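Local coordinates for protein alpha-L-rhamnosidase (Streptomyces avermitilis, PDB 3W5N) that hydrolyses terminal alpha-L-rhamnose from rhamnosides such as citrus flavonoids and gum arabic, and binds L-rhamnose through a calcium-dependent carbohydrate-binding module, at residues A178-A183 with S227-G232; L542-A547 with A633-L638. All blocks are in the same frame, centred on the assembly; numbering follows the deposited sequence.

Contact 1: A178-A183 with S227-G232. With CA (calcium ion), chain B; RAM (alpha-L-rhamnopyranose), chain D.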
loop_
_atom_site.group_PDB
_atom_site.type_symbol
_atom_site.label_atom_id
_atom_site.label_comp_id
_atom_site.label_asym_id
_atom_site.label_seq_id
_atom_site.Cartn_x
_atom_site.Cartn_y
_atom_site.Cartn_z
ATOM N N ALA A 178 -21.729 -10.504 -25.196
ATOM C CA ALA A 178 -21.817 -11.552 -26.213
ATOM C C ALA A 178 -20.822 -12.658 -25.933
ATOM O O ALA A 178 -19.695 -12.400 -25.508
ATOM C CB ALA A 178 -21.572 -10.990 -27.617
ATOM N N ASP A 179 -21.269 -13.885 -26.178
ATOM C CA ASP A 179 -20.413 -15.033 -26.341
ATOM C C ASP A 179 -20.295 -15.240 -27.862
ATOM O O ASP A 179 -21.208 -15.819 -28.465
ATOM C CB ASP A 179 -21.081 -16.244 -25.659
ATOM C CG ASP A 179 -20.270 -17.509 -25.784
ATOM O OD1 ASP A 179 -19.303 -17.515 -26.563
ATOM O OD2 ASP A 179 -20.586 -18.501 -25.091
ATOM N N ASN A 180 -19.205 -14.798 -28.513
ATOM C CA ASN A 180 -18.001 -14.237 -27.883
ATOM C C ASN A 180 -17.759 -12.738 -28.038
ATOM O O ASN A 180 -17.180 -12.113 -27.138
ATOM C CB ASN A 180 -16.756 -14.997 -28.385
ATOM C CG ASN A 180 -16.682 -16.388 -27.815
ATOM O OD1 ASN A 180 -17.051 -17.370 -28.476
ATOM N ND2 ASN A 180 -16.255 -16.485 -26.556
ATOM N N VAL A 181 -18.172 -12.157 -29.163
ATOM C CA VAL A 181 -17.931 -10.723 -29.414
ATOM C C VAL A 181 -19.095 -10.098 -30.178
ATOM O O VAL A 181 -19.894 -10.820 -30.794
ATOM C CB VAL A 181 -16.610 -10.461 -30.200
ATOM C CG1 VAL A 181 -15.389 -10.910 -29.402
ATOM C CG2 VAL A 181 -16.638 -11.110 -31.581
ATOM N N TYR A 182 -19.191 -8.766 -30.134
ATOM C CA TYR A 182 -20.290 -8.038 -30.787
ATOM C C TYR A 182 -19.833 -6.686 -31.344
ATOM O O TYR A 182 -18.773 -6.161 -30.977
ATOM C CB TYR A 182 -21.464 -7.810 -29.830
ATOM C CG TYR A 182 -21.083 -6.951 -28.646
ATOM C CD1 TYR A 182 -21.178 -5.555 -28.702
ATOM C CD2 TYR A 182 -20.600 -7.531 -27.479
ATOM C CE1 TYR A 182 -20.795 -4.769 -27.623
ATOM C CE2 TYR A 182 -20.226 -6.759 -26.393
ATOM C CZ TYR A 182 -20.320 -5.382 -26.473
ATOM O OH TYR A 182 -19.936 -4.647 -25.388
ATOM N N ALA A 183 -20.652 -6.148 -32.240
ATOM C CA ALA A 183 -20.569 -4.748 -32.647
ATOM C C ALA A 183 -22.012 -4.277 -32.804
ATOM O O ALA A 183 -22.786 -4.875 -33.566
ATOM C CB ALA A 183 -19.806 -4.626 -33.956
ATOM N N SER A 227 -20.088 -12.700 -33.085
ATOM C CA SER A 227 -19.293 -13.810 -33.569
ATOM C C SER A 227 -18.960 -14.779 -32.451
ATOM O O SER A 227 -18.676 -14.381 -31.310
ATOM C CB SER A 227 -18.007 -13.316 -34.237
ATOM O OG SER A 227 -18.292 -12.400 -35.276
ATOM N N ASN A 228 -18.983 -16.058 -32.794
ATOM C CA ASN A 228 -18.585 -17.137 -31.894
ATOM C C ASN A 228 -17.141 -17.525 -32.219
ATOM O O ASN A 228 -16.813 -17.760 -33.374
ATOM C CB ASN A 228 -19.531 -18.326 -32.117
ATOM C CG ASN A 228 -19.374 -19.438 -31.088
ATOM O OD1 ASN A 228 -18.815 -19.256 -30.021
ATOM N ND2 ASN A 228 -19.917 -20.600 -31.412
ATOM N N ALA A 229 -16.289 -17.610 -31.201
ATOM C CA ALA A 229 -14.840 -17.729 -31.421
ATOM C C ALA A 229 -14.373 -19.120 -31.839
ATOM O O ALA A 229 -13.332 -19.273 -32.497
ATOM C CB ALA A 229 -14.094 -17.287 -30.181
ATOM N N SER A 230 -15.126 -20.130 -31.438
ATOM C CA SER A 230 -14.802 -21.511 -31.757
ATOM C C SER A 230 -16.084 -22.315 -31.659
ATOM O O SER A 230 -17.073 -21.839 -31.093
ATOM C CB SER A 230 -13.762 -22.059 -30.771
ATOM O OG SER A 230 -14.306 -22.183 -29.470
ATOM N N VAL A 231 -16.076 -23.545 -32.173
ATOM C CA VAL A 231 -17.239 -24.423 -32.011
ATOM C C VAL A 231 -17.556 -24.662 -30.529
ATOM O O VAL A 231 -16.699 -25.102 -29.754
ATOM C CB VAL A 231 -17.045 -25.765 -32.751
ATOM C CG1 VAL A 231 -18.267 -26.647 -32.593
ATOM C CG2 VAL A 231 -16.770 -25.509 -34.219
ATOM N N GLY A 232 -18.797 -24.357 -30.154
ATOM C CA GLY A 232 -19.243 -24.325 -28.772
ATOM C C GLY A 232 -20.328 -23.267 -28.602
ATOM O O GLY A 232 -20.847 -22.744 -29.609
HETATM CA CA CA B . -18.384 -19.318 -27.710
HETATM C C1 RAM D . -15.638 -20.201 -22.727
HETATM C C2 RAM D . -15.461 -19.464 -24.056
HETATM C C3 RAM D . -16.502 -19.951 -25.079
HETATM C C4 RAM D . -17.919 -19.828 -24.539
HETATM C C5 RAM D . -18.042 -20.594 -23.213
HETATM C C6 RAM D . -19.392 -20.368 -22.530
HETATM O O1 RAM D . -15.203 -21.562 -22.878
HETATM O O2 RAM D . -15.618 -18.067 -23.785
HETATM O O3 RAM D . -16.450 -19.304 -26.364
HETATM O O4 RAM D . -18.778 -20.299 -25.605
HETATM O O5 RAM D . -17.008 -20.187 -22.283
HETATM O O HOH W 1 -17.432 -21.454 -28.354
#

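Contact 2: L542-A547 with A633-L638. With RAM (alpha-L-rhamnopyranose), chain C.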
loop_
_atom_site.group_PDB
_atom_site.type_symbol
_atom_site.label_atom_id
_atom_site.label_comp_id
_atom_site.label_asym_id
_atom_site.label_seq_id
_atom_site.Cartn_x
_atom_site.Cartn_y
_atom_site.Cartn_z
ATOM N N LEU A 542 1.139 -1.985 -17.218
ATOM C CA LEU A 542 0.043 -1.829 -16.252
ATOM C C LEU A 542 -0.956 -2.970 -16.384
ATOM O O LEU A 542 -1.795 -3.189 -15.496
ATOM C CB LEU A 542 -0.651 -0.462 -16.420
ATOM C CG LEU A 542 0.266 0.759 -16.306
ATOM C CD1 LEU A 542 -0.544 2.038 -16.450
ATOM C CD2 LEU A 542 1.059 0.759 -14.997
ATOM N N ARG A 543 -0.854 -3.712 -17.495
ATOM C CA ARG A 543 -1.713 -4.862 -17.759
ATOM C C ARG A 543 -3.180 -4.412 -17.750
ATOM O O ARG A 543 -3.517 -3.483 -18.463
ATOM C CB ARG A 543 -1.387 -6.024 -16.796
ATOM C CG ARG A 543 0.116 -6.324 -16.794
ATOM C CD ARG A 543 0.480 -7.634 -16.098
ATOM N NE ARG A 543 -0.045 -7.710 -14.738
ATOM C CZ ARG A 543 0.468 -8.454 -13.761
ATOM N NH1 ARG A 543 1.568 -9.177 -13.962
ATOM N NH2 ARG A 543 -0.102 -8.446 -12.560
ATOM N N SER A 544 -4.042 -5.013 -16.939
ATOM C CA SER A 544 -5.462 -4.651 -16.992
ATOM C C SER A 544 -5.857 -3.377 -16.231
ATOM O O SER A 544 -7.011 -2.934 -16.328
ATOM C CB SER A 544 -6.332 -5.813 -16.521
ATOM O OG SER A 544 -6.258 -5.946 -15.114
ATOM N N ALA A 545 -4.931 -2.784 -15.485
ATOM C CA ALA A 545 -5.237 -1.522 -14.776
ATOM C C ALA A 545 -5.205 -0.307 -15.722
ATOM O O ALA A 545 -4.136 0.098 -16.185
ATOM C CB ALA A 545 -4.286 -1.329 -13.598
ATOM N N ALA A 546 -6.376 0.270 -16.005
ATOM C CA ALA A 546 -6.471 1.413 -16.911
ATOM C C ALA A 546 -5.774 2.656 -16.364
ATOM O O ALA A 546 -5.199 3.437 -17.139
ATOM C CB ALA A 546 -7.932 1.726 -17.247
ATOM N N ALA A 547 -5.822 2.830 -15.037
ATOM C CA ALA A 547 -5.269 4.022 -14.346
ATOM C C ALA A 547 -5.589 5.306 -15.122
ATOM O O ALA A 547 -4.706 6.104 -15.428
ATOM C CB ALA A 547 -3.762 3.874 -14.102
ATOM N N ALA A 633 1.323 0.351 -9.188
ATOM C CA ALA A 633 0.930 0.845 -10.510
ATOM C C ALA A 633 0.086 -0.126 -11.320
ATOM O O ALA A 633 -0.960 0.250 -11.850
ATOM C CB ALA A 633 2.168 1.252 -11.304
ATOM N N ARG A 634 0.556 -1.357 -11.489
ATOM C CA ARG A 634 -0.200 -2.293 -12.324
ATOM C C ARG A 634 -1.382 -2.925 -11.586
ATOM O O ARG A 634 -1.683 -2.554 -10.437
ATOM C CB ARG A 634 0.746 -3.356 -12.911
ATOM C CG ARG A 634 1.273 -4.337 -11.879
ATOM C CD ARG A 634 2.000 -5.487 -12.566
ATOM N NE ARG A 634 2.689 -6.363 -11.612
ATOM C CZ ARG A 634 3.999 -6.611 -11.630
ATOM N NH1 ARG A 634 4.794 -6.025 -12.537
ATOM N NH2 ARG A 634 4.530 -7.425 -10.735
ATOM N N ASP A 635 -2.051 -3.882 -12.231
ATOM C CA ASP A 635 -3.183 -4.602 -11.618
ATOM C C ASP A 635 -2.745 -5.657 -10.601
ATOM O O ASP A 635 -3.023 -6.858 -10.758
ATOM C CB ASP A 635 -4.064 -5.242 -12.691
ATOM C CG ASP A 635 -3.294 -6.204 -13.594
ATOM O OD1 ASP A 635 -2.050 -6.373 -13.414
ATOM O OD2 ASP A 635 -3.953 -6.793 -14.494
ATOM N N GLU A 636 -2.045 -5.209 -9.559
ATOM C CA GLU A 636 -1.567 -6.118 -8.528
ATOM C C GLU A 636 -1.706 -5.391 -7.187
ATOM O O GLU A 636 -2.797 -5.349 -6.646
ATOM C CB GLU A 636 -0.139 -6.593 -8.832
ATOM C CG GLU A 636 0.264 -7.817 -8.023
ATOM C CD GLU A 636 1.289 -8.709 -8.716
ATOM O OE1 GLU A 636 1.703 -8.417 -9.866
ATOM O OE2 GLU A 636 1.646 -9.741 -8.107
ATOM N N ARG A 637 -0.636 -4.766 -6.696
ATOM C CA ARG A 637 -0.722 -3.926 -5.492
ATOM C C ARG A 637 -1.186 -4.755 -4.301
ATOM O O ARG A 637 -2.099 -4.347 -3.562
ATOM C CB ARG A 637 -1.681 -2.754 -5.706
ATOM C CG ARG A 637 -1.589 -2.160 -7.109
ATOM C CD ARG A 637 -2.230 -0.790 -7.143
ATOM N NE ARG A 637 -2.421 -0.349 -8.522
ATOM C CZ ARG A 637 -3.137 0.718 -8.852
ATOM N NH1 ARG A 637 -3.735 1.432 -7.903
ATOM N NH2 ARG A 637 -3.253 1.058 -10.129
ATOM N N LEU A 638 -0.549 -5.910 -4.130
ATOM C CA LEU A 638 -0.902 -6.839 -3.071
ATOM C C LEU A 638 0.145 -6.830 -1.962
ATOM O O LEU A 638 1.277 -6.435 -2.188
ATOM C CB LEU A 638 -1.059 -8.248 -3.657
ATOM C CG LEU A 638 -2.007 -8.363 -4.861
ATOM C CD1 LEU A 638 -1.919 -9.781 -5.398
ATOM C CD2 LEU A 638 -3.441 -8.039 -4.490
HETATM C C1 RAM C . 5.350 -10.762 -8.415
HETATM C C2 RAM C . 5.036 -9.781 -7.270
HETATM C C3 RAM C . 6.109 -9.826 -6.158
HETATM C C4 RAM C . 6.841 -11.170 -5.991
HETATM C C5 RAM C . 5.970 -12.258 -6.553
HETATM C C6 RAM C . 6.679 -13.598 -6.327
HETATM O O1 RAM C . 4.181 -11.049 -9.189
HETATM O O2 RAM C . 4.842 -8.461 -7.842
HETATM O O3 RAM C . 7.165 -8.917 -6.434
HETATM O O4 RAM C . 7.141 -11.487 -4.614
HETATM O O5 RAM C . 5.821 -12.020 -7.952
HETATM O O HOH W 2 2.666 -10.503 -11.500
#

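Contact 1: A178-A183 with S227-G232
Asn180 and Val181 both face Ser227 in a classic beta bulge, set beside the calcium-dependent rhamnose site of the CBM67 module. Backbone bonds come first. Asn180 N and Val181 N share Ser227 O, at 2.9 and 3.1 Å respectively, and Ser227 N answers to Val181 O at 3.0 Å, an antiparallel hydrogen-bonded pair. Apolar packing is slight: Val181 CG2 rests on Ser227 CB at 3.7 Å.

Metal bonds do the rest. Asp179 OD1, Asn180 OD1 and Asn228 OD1 converge on the calcium, joined by Pro233 O, water 1 and O3 and O4 of the rhamnose. Asn228 starts out pointing away from the other segment, but with CG anti to its N (chi1 -171°) the amide swings back and delivers OD1 to the ion. Asn228 ND2 donates to Gly232 O at 3.0 Å and also to Pro153 O, which fixes the amide's rotation.

Asp179 and Asn180 also meet the sugar with their second polar atoms. Asp179 OD2, which accepts from Trp292, lies 2.6 Å from rhamnose O4, and Asn180 ND2 donates to O3 at 2.8 Å. Losing the calcium abolishes rhamnose binding, as expected where one ion bridges protein and ligand. Asn180 OD1 has a second grip: Ala229 N reaches it from above the carbonyl plane at 2.8 Å, with a nearly straight N-H...O angle of 170°.

Contact 2: L542-A547 with A633-L638
Leu542 opens the contact by laying CD2 against Ala633 CB at 3.9 Å, while its carbonyl O takes a weak bond from Asp635 N. Leu542 also begins a type II' beta turn that runs to Ala545 and brings the next two residues up to the Asp635 carboxylate.

Arg543 comes next. A bend at chi3 (-54°) brings its guanidinium to Asp635, the two side chains crossing at about a right angle; NE and NH2 both bind OD1 side-on, NE at 2.7 Å and on the syn lone pair. OD1 lies in the guanidinium plane, though the two flat groups are turned 59° apart. NH2 also donates a weak hydrogen bond to Glu636 OE1, part of a salt bridge, and Arg634 CD sits over the centre of one guanidinium face, 3.5 Å from CZ.

Ser544 takes the other carboxylate oxygen: OG donates to the anti lone pair of Asp635 OD2 at 2.5 Å, and Ser544 N comes in at 3.0 Å from above the carboxylate plane. Ala545 then packs CB against Asp635 CB at 4.0 Å. An alanine in place of Asp635 would probably leave Arg543 NE without its anionic mate and Ser544 N and OG without their shared acceptor, with the guanidinium less firmly held.

Behind this lies the rhamnose of the active site. Glu636, the inferred proton donor, has OE1 gripped by Arg634 NE at 2.9 Å and by Arg634 NH2, and its OE2 accepts from the sugar O1. Water 2 joins Arg543 NH1, Glu636 OE1 and O1, and Arg634 also pairs with Glu895, the inferred proton acceptor. The network suggests that Asp635 holds Arg543 in place, and that Arg543, with Arg634 as the firmer partner, may help to orient Glu636.

In the fold
From the N terminus, contact 1 comes first: it closes a loop of 43 residues, much of it strand, within the carbohydrate-binding module, drawing the junction of strands 169-179 and 181-186 to the loop after strand 218-227. The chain then runs on through further beta domains before contact 2 opens. That second loop, 85 residues long, joins the concanavalin-like domain, just before strand 548-552, to the helical glycosidase domain, between helices 607-622 and 641-654. The two loops follow in series and neither nest nor cross. Their centres lie about 27 Å apart and their nearest atoms about 16 Å. Each holds its own rhamnose, one in the binding module and one in the active site.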